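Local coordinates for transcription regulator PadR N-terminal domain-containing protein (Streptococcus mutans, PDB 3L9F) that is probably a PadR-type transcription regulator that binds DNA as a dimer through its winged-helix domain, and can bind a magnesium ion, at residues A[52-55]-A[56-60]; A[61-64]-A[65-68]; A[164-167]-A[168-172]; A[179-182]-A[183-187]; A[186-189]-A[190-194]. All coordinates share one frame; numbering follows the deposited sequence.

Contact 1 and contact 2 follow one another on helix 52-62 and the turn leading into strand 67-68, in the PadR-like part of the chain, with centres about 11 Å apart. Contact 3 comes later, near the C-terminal end of helix 142-172, and contacts 4 and 5 share Tyr186 and Gly187 on helix 178-202. The two parts of the protein meet at contact 2: Gln62 lies against Trp170 of contact 3, Tyr65 bonds Thr183 of contact 4, and Tyr191 of contact 5 comes up to Tyr65. Contact 1 stays about 24 Å, centre to centre, from contact 5. Contacts 2, 4 and 5 also touch the second subunit, joining the PadR-like part to the dimer interface.

Contact 1: A[52-55]-A[56-60]; sequences GYEI and NDILQ
Glu54 lays its aliphatic stem beside Ile58 one turn further on, the two side chains pointing the same way with Glu54 CG 4.1 Å from Ile58 CD1. The carboxylate continues past this overlap to a salt bridge with Arg50, whose side chain also touches Ile58. Ile58 CG1 stands beside its own backbone N (chi1 -67°), which brings it back over the preceding turn, 3.2 Å from Glu54 O. Glu54 O also accepts the backbone bond from Ile58 N at 2.9 Å. On the polar side a water bridges the turn, donating to Tyr53 O at 2.9 Å and accepting from Asn56 ND2 at 2.9 Å; Tyr53 O thus takes a second proton besides that of Asp57 N. Ile55 and Leu59 face inward, Ile55 onto Ile74 and Leu78 of helix 74-83 and Leu59 onto Ile40 of helix 37-44. This division into a wetted side and a buried apolar side is that of an amphipathic helix in the three-helix core of a PadR winged-helix domain.

Contact 2: A[61-64]-A[65-68]; sequences NQLS and YFYD
Leu63 and Phe66 form the tight part of this turn, lying side by side with Leu63 CB 4.0 Å from Phe66 CZ. Phe66 CG sits between its backbone N and carbonyl carbon (chi1 68°), folding the ring back so that Leu63 O lies over one face, 3.7 Å from Phe66 CD2. Phe135 of the second subunit packs on both residues. At the Tyr65 ring, Gln62 O lies in plane at the edge, 3.3 Å from CE1, while the hydroxyl bonds Thr183. The Ser64 and Asp68 side is looser and only partly buried: the nearest approach of Asp68 is its CB, 3.7 Å from Ser64 O, and Asp68 is a magnesium ligand, though no metal is bound to this chain here. Leu63 O takes two protons, from Tyr67 N at 3.0 Å in the carbonyl plane and from Phe66 N at 3.1 Å above it. One carbonyl thus closes the turn after helix 52-62, satisfying two amides where the chain becomes a strand paired with the second subunit.

Contact 3: A[164-167]-A[168-172]; sequences SENL and EIWKK
Trp170 N donates to Asn166 O at 2.8 Å, the shortest of the four i to i+4 backbone bonds that join these two turns near the C-terminal end of helix 142-172, within a predicted coiled coil. Lys171 N follows with a bond to Leu167 O at 3.0 Å. Among the side-chain ends, Glu165 forms a salt bridge with Lys161 and Ser164 OG bonds Ile160 O, both reaching back to the preceding turn of the helix.

The packing divides over two sides. Asn166 CB lies over one face of the indole in a CH-pi contact, 4.0 Å from the centroid of the Trp170 six-membered ring and 17° off its normal. Trp170 CG stands beside its own backbone N (chi1 -80°), so the indole folds back along the helix over the preceding turn, with CE3 only 3.4 Å from Asn166 O. The ring also meets Gln62 of helix 52-62 and Ile184 of helix 178-202, placing it where the PadR-like part adjoins the two C-terminal helices. Around the helix from it, Leu167 and Lys171 run across each other at a slant, both touching Leu176 in the loop that follows. The lysine chain bends at chi3 (63°), so that its end stays alongside the leucine, and below that bend the fit is close: Leu167 CD1 stands 3.4 Å from Lys171 CD, tighter than ordinary van der Waals contact.

Contact 4: A[179-182]-A[183-187]; sequences TQEI and TIKYG
The first turns of helix 178-202, buried largely against the second subunit, carry a threonine hydroxyl folded onto its own helix. Thr183 OG1 donates to Gln180 O at 2.7 Å, approaching 16° out of the carbonyl plane. Gln180 O also accepts from Ile184 N at 3.1 Å, so two protons grip it. A chi1 of 72° swings the Thr183 hydroxyl back along the helix to the previous turn, while CG2 comes 3.3 Å from Thr179 O. Thr183 OG1 also bonds Tyr65 OH, tying the helix to the turn after helix 52-62. On the outer side the chains of Glu181 and Lys185 cross, Glu181 CG 4.0 Å from Lys185 CE; their charged ends, OE2 and NZ, stay 4.6 Å apart, too far for a salt bridge. Gln180 OE1 bonds Thr177 N, and its NE2 bonds Phe135 O of the second subunit, where Tyr186 OH also bonds Lys156 and Glu152. A threonine bonded back to the i-3 carbonyl is a common intrahelical motif, set here in a helix of the dimer interface.

Contact 5: A[186-189]-A[190-194]; sequences YGLA and QYKST
Ala189 O is approached by two donors of Ser193, with Ser193 OG of the second subunit as a further, weak partner: the backbone N of Ser193 bonds Ala189 O at 2.9 Å, and its OG lies at 2.9 Å as well, although the hydroxyl proton may instead go to Gln190 O. A chi1 of 61° leaves Ser193 OG near both carbonyls of the preceding turn, and it also bonds Ser193 OG of the second subunit. The shortest backbone bond runs from Lys192 N to Leu188 O at 2.7 Å, with the amide almost in line with the carbonyl; Lys192 CG comes over the same oxygen at 3.2 Å.

On another side Gln190 crosses Tyr186 at a slant, its amide plane 83° from the ring. Gln190 OE1 approaches the edge of that ring near its plane, 3.8 Å from Tyr186 CE1, a contact of the oxygen with the ring's C-H rim. Tyr191 folds back toward Gly187, its CD2 3.3 Å from Gly187 O.

Around this middle part of helix 178-202, Tyr191 and Leu188 pack on helix 142-172, Tyr191 on Lys159 and Ile160 and Leu188 on Ser164. Ala189 and Gln190 face the second subunit, meeting its Val197 and its own Gln190, and with Ser193 they bring the two copies of helix 178-202 together.

Contact 1: A[52-55]-A[56-60]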
loop_
_atom_site.group_PDB
_atom_site.type_symbol
_atom_site.label_atom_id
_atom_site.label_comp_id
_atom_site.label_asym_id
_atom_site.label_seq_id
_atom_site.Cartn_x
_atom_site.Cartn_y
_atom_site.Cartn_z
ATOM N N GLY A 52 -15.812 -2.369 -19.240
ATOM C CA GLY A 52 -14.442 -2.137 -18.795
ATOM C C GLY A 52 -14.218 -0.691 -18.380
ATOM O O GLY A 52 -13.517 -0.416 -17.395
ATOM N N TYR A 53 -14.810 0.241 -19.129
ATOM C CA TYR A 53 -14.692 1.652 -18.808
ATOM C C TYR A 53 -15.169 1.887 -17.385
ATOM O O TYR A 53 -14.500 2.553 -16.599
ATOM C CB TYR A 53 -15.582 2.505 -19.702
ATOM C CG TYR A 53 -15.271 2.509 -21.177
ATOM C CD1 TYR A 53 -13.969 2.520 -21.644
ATOM C CD2 TYR A 53 -16.305 2.575 -22.107
ATOM C CE1 TYR A 53 -13.691 2.570 -23.022
ATOM C CE2 TYR A 53 -16.050 2.616 -23.471
ATOM C CZ TYR A 53 -14.742 2.609 -23.923
ATOM O OH TYR A 53 -14.504 2.658 -25.276
ATOM N N GLU A 54 -16.355 1.366 -17.084
ATOM C CA GLU A 54 -16.988 1.593 -15.791
ATOM C C GLU A 54 -16.210 0.921 -14.652
ATOM O O GLU A 54 -16.061 1.479 -13.561
ATOM C CB GLU A 54 -18.438 1.095 -15.813
ATOM C CG GLU A 54 -19.168 1.393 -14.535
ATOM C CD GLU A 54 -20.620 1.002 -14.598
ATOM O OE1 GLU A 54 -21.227 1.166 -15.676
ATOM O OE2 GLU A 54 -21.150 0.540 -13.569
ATOM N N ILE A 55 -15.720 -0.286 -14.900
ATOM C CA ILE A 55 -14.937 -0.989 -13.886
ATOM C C ILE A 55 -13.679 -0.184 -13.580
ATOM O O ILE A 55 -13.307 0.018 -12.424
ATOM C CB ILE A 55 -14.519 -2.383 -14.373
ATOM C CG1 ILE A 55 -15.740 -3.303 -14.434
ATOM C CG2 ILE A 55 -13.479 -2.966 -13.435
ATOM C CD1 ILE A 55 -15.489 -4.564 -15.256
ATOM N N ASN A 56 -13.024 0.284 -14.632
ATOM C CA ASN A 56 -11.820 1.071 -14.455
ATOM C C ASN A 56 -12.119 2.365 -13.704
ATOM O O ASN A 56 -11.348 2.779 -12.847
ATOM C CB ASN A 56 -11.187 1.364 -15.806
ATOM C CG ASN A 56 -9.915 2.165 -15.687
ATOM O OD1 ASN A 56 -8.888 1.654 -15.241
ATOM N ND2 ASN A 56 -9.974 3.432 -16.082
ATOM N N ASP A 57 -13.241 3.006 -14.039
ATOM C CA ASP A 57 -13.643 4.238 -13.372
ATOM C C ASP A 57 -13.806 3.970 -11.872
ATOM O O ASP A 57 -13.290 4.719 -11.037
ATOM C CB ASP A 57 -14.952 4.753 -13.983
ATOM C CG ASP A 57 -15.334 6.148 -13.511
ATOM O OD1 ASP A 57 -14.614 6.763 -12.696
ATOM O OD2 ASP A 57 -16.380 6.635 -13.984
ATOM N N ILE A 58 -14.511 2.890 -11.538
ATOM C CA ILE A 58 -14.730 2.529 -10.139
ATOM C C ILE A 58 -13.402 2.283 -9.432
ATOM O O ILE A 58 -13.159 2.832 -8.368
ATOM C CB ILE A 58 -15.614 1.297 -10.006
ATOM C CG1 ILE A 58 -17.029 1.652 -10.488
ATOM C CG2 ILE A 58 -15.635 0.802 -8.550
ATOM C CD1 ILE A 58 -17.937 0.473 -10.699
ATOM N N LEU A 59 -12.549 1.464 -10.035
ATOM C CA LEU A 59 -11.281 1.104 -9.398
ATOM C C LEU A 59 -10.353 2.308 -9.256
ATOM O O LEU A 59 -9.809 2.542 -8.174
ATOM C CB LEU A 59 -10.590 -0.026 -10.164
ATOM C CG LEU A 59 -9.357 -0.606 -9.483
ATOM C CD1 LEU A 59 -9.791 -1.370 -8.232
ATOM C CD2 LEU A 59 -8.623 -1.516 -10.447
ATOM N N GLN A 60 -10.181 3.082 -10.329
ATOM C CA GLN A 60 -9.287 4.242 -10.282
ATOM C C GLN A 60 -9.826 5.402 -9.461
ATOM O O GLN A 60 -9.069 6.072 -8.770
ATOM C CB GLN A 60 -8.961 4.755 -11.688
ATOM C CG GLN A 60 -8.257 3.744 -12.569
ATOM C CD GLN A 60 -6.916 3.331 -11.996
ATOM O OE1 GLN A 60 -6.065 4.177 -11.712
ATOM N NE2 GLN A 60 -6.720 2.034 -11.822
HETATM O O HOH W 1 -12.457 4.543 -17.130
#

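Contact 2: A[61-64]-A[65-68]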
loop_
_atom_site.group_PDB
_atom_site.type_symbol
_atom_site.label_atom_id
_atom_site.label_comp_id
_atom_site.label_asym_id
_atom_site.label_seq_id
_atom_site.Cartn_x
_atom_site.Cartn_y
_atom_site.Cartn_z
ATOM N N ASN A 61 -11.129 5.651 -9.543
ATOM C CA ASN A 61 -11.678 6.899 -9.014
ATOM C C ASN A 61 -12.545 6.763 -7.770
ATOM O O ASN A 61 -12.744 7.735 -7.047
ATOM C CB ASN A 61 -12.447 7.642 -10.104
ATOM C CG ASN A 61 -11.583 7.970 -11.305
ATOM O OD1 ASN A 61 -11.977 7.740 -12.452
ATOM N ND2 ASN A 61 -10.384 8.487 -11.049
ATOM N N GLN A 62 -13.074 5.571 -7.524
ATOM C CA GLN A 62 -13.974 5.401 -6.398
ATOM C C GLN A 62 -13.338 4.605 -5.269
ATOM O O GLN A 62 -13.428 4.992 -4.107
ATOM C CB GLN A 62 -15.268 4.720 -6.843
ATOM C CG GLN A 62 -16.089 5.555 -7.823
ATOM C CD GLN A 62 -17.502 5.021 -7.973
ATOM O OE1 GLN A 62 -17.750 3.834 -7.752
ATOM N NE2 GLN A 62 -18.440 5.900 -8.315
ATOM N N LEU A 63 -12.681 3.506 -5.616
ATOM C CA LEU A 63 -12.199 2.572 -4.605
ATOM C C LEU A 63 -10.714 2.744 -4.304
ATOM O O LEU A 63 -10.140 2.002 -3.512
ATOM C CB LEU A 63 -12.493 1.133 -5.043
ATOM C CG LEU A 63 -13.945 0.839 -5.454
ATOM C CD1 LEU A 63 -14.179 -0.668 -5.581
ATOM C CD2 LEU A 63 -14.939 1.457 -4.471
ATOM N N SER A 64 -10.085 3.736 -4.914
ATOM C CA SER A 64 -8.652 3.904 -4.729
ATOM C C SER A 64 -8.216 4.240 -3.291
ATOM O O SER A 64 -7.023 4.176 -2.981
ATOM C CB SER A 64 -8.112 4.951 -5.699
ATOM O OG SER A 64 -8.656 6.227 -5.418
ATOM N N TYR A 65 -9.150 4.617 -2.421
ATOM C CA TYR A 65 -8.757 4.924 -1.041
ATOM C C TYR A 65 -8.464 3.656 -0.244
ATOM O O TYR A 65 -7.894 3.728 0.849
ATOM C CB TYR A 65 -9.781 5.803 -0.307
ATOM C CG TYR A 65 -11.113 5.147 -0.035
ATOM C CD1 TYR A 65 -12.058 5.025 -1.046
ATOM C CD2 TYR A 65 -11.436 4.660 1.234
ATOM C CE1 TYR A 65 -13.286 4.445 -0.815
ATOM C CE2 TYR A 65 -12.664 4.070 1.479
ATOM C CZ TYR A 65 -13.589 3.964 0.443
ATOM O OH TYR A 65 -14.824 3.385 0.638
ATOM N N PHE A 66 -8.851 2.500 -0.780
ATOM C CA PHE A 66 -8.469 1.235 -0.141
ATOM C C PHE A 66 -7.854 0.225 -1.092
ATOM O O PHE A 66 -7.398 -0.833 -0.682
ATOM C CB PHE A 66 -9.615 0.625 0.670
ATOM C CG PHE A 66 -10.773 0.127 -0.153
ATOM C CD1 PHE A 66 -10.777 -1.166 -0.654
ATOM C CD2 PHE A 66 -11.884 0.932 -0.370
ATOM C CE1 PHE A 66 -11.850 -1.641 -1.389
ATOM C CE2 PHE A 66 -12.977 0.457 -1.112
ATOM C CZ PHE A 66 -12.951 -0.826 -1.624
ATOM N N TYR A 67 -7.808 0.556 -2.371
ATOM C CA TYR A 67 -7.105 -0.308 -3.301
ATOM C C TYR A 67 -6.476 0.518 -4.397
ATOM O O TYR A 67 -7.156 1.026 -5.284
ATOM C CB TYR A 67 -8.019 -1.381 -3.890
ATOM C CG TYR A 67 -7.247 -2.413 -4.691
ATOM C CD1 TYR A 67 -6.719 -2.101 -5.941
ATOM C CD2 TYR A 67 -7.027 -3.692 -4.181
ATOM C CE1 TYR A 67 -6.001 -3.043 -6.668
ATOM C CE2 TYR A 67 -6.315 -4.635 -4.899
ATOM C CZ TYR A 67 -5.807 -4.308 -6.136
ATOM O OH TYR A 67 -5.098 -5.249 -6.846
ATOM N N ASP A 68 -5.163 0.674 -4.308
ATOM C CA ASP A 68 -4.419 1.447 -5.269
ATOM C C ASP A 68 -3.153 0.676 -5.569
ATOM O O ASP A 68 -2.197 0.711 -4.791
ATOM C CB ASP A 68 -4.096 2.836 -4.716
ATOM C CG ASP A 68 -3.813 3.846 -5.815
ATOM O OD1 ASP A 68 -3.484 3.416 -6.935
ATOM O OD2 ASP A 68 -3.930 5.062 -5.569
#

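Contact 3: A[164-167]-A[168-172]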
loop_
_atom_site.group_PDB
_atom_site.type_symbol
_atom_site.label_atom_id
_atom_site.label_comp_id
_atom_site.label_asym_id
_atom_site.label_seq_id
_atom_site.Cartn_x
_atom_site.Cartn_y
_atom_site.Cartn_z
ATOM N N SER A 164 -14.083 12.652 -0.683
ATOM C CA SER A 164 -15.161 13.482 -0.145
ATOM C C SER A 164 -16.320 13.624 -1.134
ATOM O O SER A 164 -17.494 13.557 -0.748
ATOM C CB SER A 164 -14.628 14.857 0.244
ATOM O OG SER A 164 -13.806 14.754 1.391
ATOM N N GLU A 165 -15.987 13.812 -2.408
ATOM C CA GLU A 165 -17.005 13.944 -3.451
ATOM C C GLU A 165 -17.794 12.641 -3.654
ATOM O O GLU A 165 -19.010 12.666 -3.850
ATOM C CB GLU A 165 -16.384 14.436 -4.761
ATOM C CG GLU A 165 -15.851 15.871 -4.670
ATOM C CD GLU A 165 -15.216 16.369 -5.968
ATOM O OE1 GLU A 165 -15.006 15.550 -6.890
ATOM O OE2 GLU A 165 -14.916 17.583 -6.060
ATOM N N ASN A 166 -17.118 11.498 -3.598
ATOM C CA ASN A 166 -17.836 10.228 -3.684
ATOM C C ASN A 166 -18.711 9.974 -2.455
ATOM O O ASN A 166 -19.821 9.450 -2.557
ATOM C CB ASN A 166 -16.872 9.062 -3.947
ATOM C CG ASN A 166 -16.456 8.973 -5.400
ATOM O OD1 ASN A 166 -17.310 8.935 -6.295
ATOM N ND2 ASN A 166 -15.147 8.957 -5.651
ATOM N N LEU A 167 -18.225 10.369 -1.289
ATOM C CA LEU A 167 -19.008 10.187 -0.076
ATOM C C LEU A 167 -20.328 10.950 -0.222
ATOM O O LEU A 167 -21.406 10.414 0.053
ATOM C CB LEU A 167 -18.241 10.705 1.135
ATOM C CG LEU A 167 -19.050 10.839 2.426
ATOM C CD1 LEU A 167 -19.524 9.486 2.947
ATOM C CD2 LEU A 167 -18.236 11.555 3.487
ATOM N N GLU A 168 -20.225 12.201 -0.665
ATOM C CA GLU A 168 -21.395 13.061 -0.809
ATOM C C GLU A 168 -22.386 12.475 -1.805
ATOM O O GLU A 168 -23.580 12.395 -1.516
ATOM C CB GLU A 168 -20.977 14.467 -1.243
ATOM C CG GLU A 168 -22.149 15.440 -1.397
ATOM C CD GLU A 168 -21.717 16.893 -1.594
ATOM O OE1 GLU A 168 -22.594 17.736 -1.890
ATOM O OE2 GLU A 168 -20.509 17.191 -1.453
ATOM N N ILE A 169 -21.884 12.059 -2.972
ATOM C CA ILE A 169 -22.732 11.493 -4.029
ATOM C C ILE A 169 -23.390 10.189 -3.606
ATOM O O ILE A 169 -24.601 10.005 -3.781
ATOM C CB ILE A 169 -21.944 11.253 -5.331
ATOM C CG1 ILE A 169 -21.588 12.585 -5.989
ATOM C CG2 ILE A 169 -22.745 10.394 -6.305
ATOM C CD1 ILE A 169 -20.545 12.455 -7.080
ATOM N N TRP A 170 -22.601 9.273 -3.053
ATOM C CA TRP A 170 -23.161 8.020 -2.569
ATOM C C TRP A 170 -24.254 8.277 -1.536
ATOM O O TRP A 170 -25.273 7.586 -1.511
ATOM C CB TRP A 170 -22.075 7.135 -1.961
ATOM C CG TRP A 170 -21.269 6.404 -2.978
ATOM C CD1 TRP A 170 -21.705 5.913 -4.175
ATOM C CD2 TRP A 170 -19.885 6.060 -2.885
ATOM N NE1 TRP A 170 -20.671 5.286 -4.839
ATOM C CE2 TRP A 170 -19.545 5.363 -4.060
ATOM C CE3 TRP A 170 -18.900 6.271 -1.914
ATOM C CZ2 TRP A 170 -18.259 4.875 -4.291
ATOM C CZ3 TRP A 170 -17.627 5.792 -2.151
ATOM C CH2 TRP A 170 -17.317 5.103 -3.325
ATOM N N LYS A 171 -24.033 9.260 -0.672
ATOM C CA LYS A 171 -25.028 9.591 0.349
ATOM C C LYS A 171 -26.259 10.205 -0.290
ATOM O O LYS A 171 -27.387 9.856 0.062
ATOM C CB LYS A 171 -24.447 10.533 1.402
ATOM C CG LYS A 171 -23.834 9.801 2.578
ATOM C CD LYS A 171 -22.744 10.612 3.261
ATOM C CE LYS A 171 -23.272 11.903 3.854
ATOM N NZ LYS A 171 -22.363 12.400 4.927
ATOM N N LYS A 172 -26.043 11.102 -1.245
ATOM C CA LYS A 172 -27.162 11.750 -1.919
ATOM C C LYS A 172 -28.039 10.708 -2.590
ATOM O O LYS A 172 -29.266 10.806 -2.556
ATOM C CB LYS A 172 -26.681 12.767 -2.946
ATOM C CG LYS A 172 -27.793 13.659 -3.487
ATOM C CD LYS A 172 -27.266 14.657 -4.505
ATOM C CE LYS A 172 -26.935 13.978 -5.821
ATOM N NZ LYS A 172 -26.344 14.926 -6.811
#

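Contact 4: A[179-182]-A[183-187]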
loop_
_atom_site.group_PDB
_atom_site.type_symbol
_atom_site.label_atom_id
_atom_site.label_comp_id
_atom_site.label_asym_id
_atom_site.label_seq_id
_atom_site.Cartn_x
_atom_site.Cartn_y
_atom_site.Cartn_z
ATOM N N THR A 179 -21.389 0.173 6.737
ATOM C CA THR A 179 -19.992 -0.283 6.728
ATOM C C THR A 179 -19.153 0.481 5.709
ATOM O O THR A 179 -17.966 0.748 5.934
ATOM C CB THR A 179 -19.839 -1.816 6.509
ATOM O OG1 THR A 179 -20.580 -2.228 5.349
ATOM C CG2 THR A 179 -20.344 -2.574 7.731
ATOM N N GLN A 180 -19.754 0.830 4.576
ATOM C CA GLN A 180 -19.048 1.681 3.626
ATOM C C GLN A 180 -18.718 3.024 4.256
ATOM O O GLN A 180 -17.631 3.575 4.058
ATOM C CB GLN A 180 -19.873 1.882 2.351
ATOM C CG GLN A 180 -19.853 0.664 1.450
ATOM C CD GLN A 180 -20.890 0.733 0.353
ATOM O OE1 GLN A 180 -21.710 1.647 0.320
ATOM N NE2 GLN A 180 -20.868 -0.246 -0.545
ATOM N N GLU A 181 -19.658 3.556 5.019
ATOM C CA GLU A 181 -19.421 4.831 5.673
ATOM C C GLU A 181 -18.190 4.751 6.568
ATOM O O GLU A 181 -17.373 5.672 6.580
ATOM C CB GLU A 181 -20.650 5.283 6.461
ATOM C CG GLU A 181 -20.554 6.712 6.992
ATOM C CD GLU A 181 -21.877 7.211 7.549
ATOM O OE1 GLU A 181 -22.591 6.422 8.212
ATOM O OE2 GLU A 181 -22.202 8.396 7.323
ATOM N N ILE A 182 -18.046 3.650 7.305
ATOM C CA ILE A 182 -16.865 3.480 8.155
ATOM C C ILE A 182 -15.574 3.558 7.341
ATOM O O ILE A 182 -14.613 4.209 7.748
ATOM C CB ILE A 182 -16.869 2.142 8.929
ATOM C CG1 ILE A 182 -18.042 2.091 9.911
ATOM C CG2 ILE A 182 -15.549 1.966 9.686
ATOM C CD1 ILE A 182 -18.385 0.686 10.370
ATOM N N THR A 183 -15.542 2.877 6.201
ATOM C CA THR A 183 -14.321 2.859 5.403
ATOM C C THR A 183 -13.960 4.239 4.900
ATOM O O THR A 183 -12.791 4.578 4.787
ATOM C CB THR A 183 -14.402 1.880 4.212
ATOM O OG1 THR A 183 -15.293 2.400 3.214
ATOM C CG2 THR A 183 -14.878 0.506 4.678
ATOM N N ILE A 184 -14.968 5.048 4.602
ATOM C CA ILE A 184 -14.710 6.395 4.131
ATOM C C ILE A 184 -14.173 7.259 5.274
ATOM O O ILE A 184 -13.236 8.020 5.085
ATOM C CB ILE A 184 -15.951 7.008 3.482
ATOM C CG1 ILE A 184 -16.356 6.164 2.264
ATOM C CG2 ILE A 184 -15.689 8.462 3.059
ATOM C CD1 ILE A 184 -17.551 6.731 1.494
ATOM N N LYS A 185 -14.759 7.122 6.457
ATOM C CA LYS A 185 -14.293 7.885 7.610
ATOM C C LYS A 185 -12.834 7.537 7.893
ATOM O O LYS A 185 -12.014 8.407 8.189
ATOM C CB LYS A 185 -15.178 7.615 8.834
ATOM C CG LYS A 185 -16.475 8.422 8.837
ATOM C CD LYS A 185 -17.375 8.070 10.029
ATOM C CE LYS A 185 -18.743 8.761 9.909
ATOM N NZ LYS A 185 -19.622 8.450 11.075
ATOM N N TYR A 186 -12.523 6.254 7.766
ATOM C CA TYR A 186 -11.171 5.735 7.951
ATOM C C TYR A 186 -10.231 6.342 6.917
ATOM O O TYR A 186 -9.168 6.862 7.267
ATOM C CB TYR A 186 -11.239 4.219 7.806
ATOM C CG TYR A 186 -9.972 3.386 7.968
ATOM C CD1 TYR A 186 -8.900 3.514 7.093
ATOM C CD2 TYR A 186 -9.910 2.385 8.937
ATOM C CE1 TYR A 186 -7.775 2.704 7.215
ATOM C CE2 TYR A 186 -8.798 1.571 9.067
ATOM C CZ TYR A 186 -7.736 1.733 8.201
ATOM O OH TYR A 186 -6.638 0.910 8.322
ATOM N N GLY A 187 -10.626 6.286 5.643
ATOM C CA GLY A 187 -9.813 6.836 4.572
ATOM C C GLY A 187 -9.527 8.319 4.735
ATOM O O GLY A 187 -8.391 8.771 4.566
#

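Contact 5: A[186-189]-A[190-194]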
loop_
_atom_site.group_PDB
_atom_site.type_symbol
_atom_site.label_atom_id
_atom_site.label_comp_id
_atom_site.label_asym_id
_atom_site.label_seq_id
_atom_site.Cartn_x
_atom_site.Cartn_y
_atom_site.Cartn_z
ATOM N N TYR A 186 -12.523 6.254 7.766
ATOM C CA TYR A 186 -11.171 5.735 7.951
ATOM C C TYR A 186 -10.231 6.342 6.917
ATOM O O TYR A 186 -9.168 6.862 7.267
ATOM C CB TYR A 186 -11.239 4.219 7.806
ATOM C CG TYR A 186 -9.972 3.386 7.968
ATOM C CD1 TYR A 186 -8.900 3.514 7.093
ATOM C CD2 TYR A 186 -9.910 2.385 8.937
ATOM C CE1 TYR A 186 -7.775 2.704 7.215
ATOM C CE2 TYR A 186 -8.798 1.571 9.067
ATOM C CZ TYR A 186 -7.736 1.733 8.201
ATOM O OH TYR A 186 -6.638 0.910 8.322
ATOM N N GLY A 187 -10.626 6.286 5.643
ATOM C CA GLY A 187 -9.813 6.836 4.572
ATOM C C GLY A 187 -9.527 8.319 4.735
ATOM O O GLY A 187 -8.391 8.771 4.566
ATOM N N LEU A 188 -10.551 9.097 5.073
ATOM C CA LEU A 188 -10.358 10.535 5.236
ATOM C C LEU A 188 -9.399 10.850 6.389
ATOM O O LEU A 188 -8.507 11.702 6.271
ATOM C CB LEU A 188 -11.698 11.239 5.453
ATOM C CG LEU A 188 -12.597 11.295 4.210
ATOM C CD1 LEU A 188 -13.988 11.818 4.563
ATOM C CD2 LEU A 188 -11.944 12.149 3.119
ATOM N N ALA A 189 -9.594 10.158 7.503
ATOM C CA ALA A 189 -8.743 10.333 8.670
ATOM C C ALA A 189 -7.285 10.040 8.313
ATOM O O ALA A 189 -6.373 10.758 8.719
ATOM C CB ALA A 189 -9.220 9.429 9.806
ATOM N N GLN A 190 -7.075 8.982 7.540
ATOM C CA GLN A 190 -5.741 8.613 7.095
ATOM C C GLN A 190 -5.119 9.753 6.300
ATOM O O GLN A 190 -4.002 10.202 6.578
ATOM C CB GLN A 190 -5.843 7.365 6.221
ATOM C CG GLN A 190 -4.555 6.630 6.025
ATOM C CD GLN A 190 -4.811 5.175 5.718
ATOM O OE1 GLN A 190 -5.639 4.847 4.864
ATOM N NE2 GLN A 190 -4.122 4.292 6.426
ATOM N N TYR A 191 -5.855 10.230 5.303
ATOM C CA TYR A 191 -5.346 11.286 4.435
ATOM C C TYR A 191 -5.102 12.574 5.200
ATOM O O TYR A 191 -4.067 13.221 5.043
ATOM C CB TYR A 191 -6.345 11.566 3.316
ATOM C CG TYR A 191 -6.466 10.457 2.306
ATOM C CD1 TYR A 191 -5.366 9.701 1.950
ATOM C CD2 TYR A 191 -7.682 10.189 1.685
ATOM C CE1 TYR A 191 -5.467 8.695 1.015
ATOM C CE2 TYR A 191 -7.795 9.185 0.748
ATOM C CZ TYR A 191 -6.682 8.439 0.420
ATOM O OH TYR A 191 -6.778 7.434 -0.509
ATOM N N LYS A 192 -6.070 12.951 6.027
ATOM C CA LYS A 192 -5.981 14.226 6.729
ATOM C C LYS A 192 -4.876 14.252 7.783
ATOM O O LYS A 192 -4.202 15.270 7.956
ATOM C CB LYS A 192 -7.327 14.590 7.341
ATOM C CG LYS A 192 -8.396 14.871 6.286
ATOM C CD LYS A 192 -9.751 15.150 6.920
ATOM C CE LYS A 192 -10.802 15.427 5.851
ATOM N NZ LYS A 192 -12.182 15.358 6.406
ATOM N N SER A 193 -4.687 13.137 8.481
ATOM C CA SER A 193 -3.695 13.095 9.556
ATOM C C SER A 193 -2.279 13.211 9.010
ATOM O O SER A 193 -1.441 13.913 9.569
ATOM C CB SER A 193 -3.846 11.823 10.395
ATOM O OG SER A 193 -3.658 10.666 9.596
ATOM N N THR A 194 -2.006 12.520 7.911
ATOM C CA THR A 194 -0.673 12.550 7.334
ATOM C C THR A 194 -0.433 13.896 6.624
ATOM O O THR A 194 0.655 14.468 6.707
ATOM C CB THR A 194 -0.468 11.370 6.373
ATOM O OG1 THR A 194 -1.505 11.386 5.390
ATOM C CG2 THR A 194 -0.544 10.033 7.148
#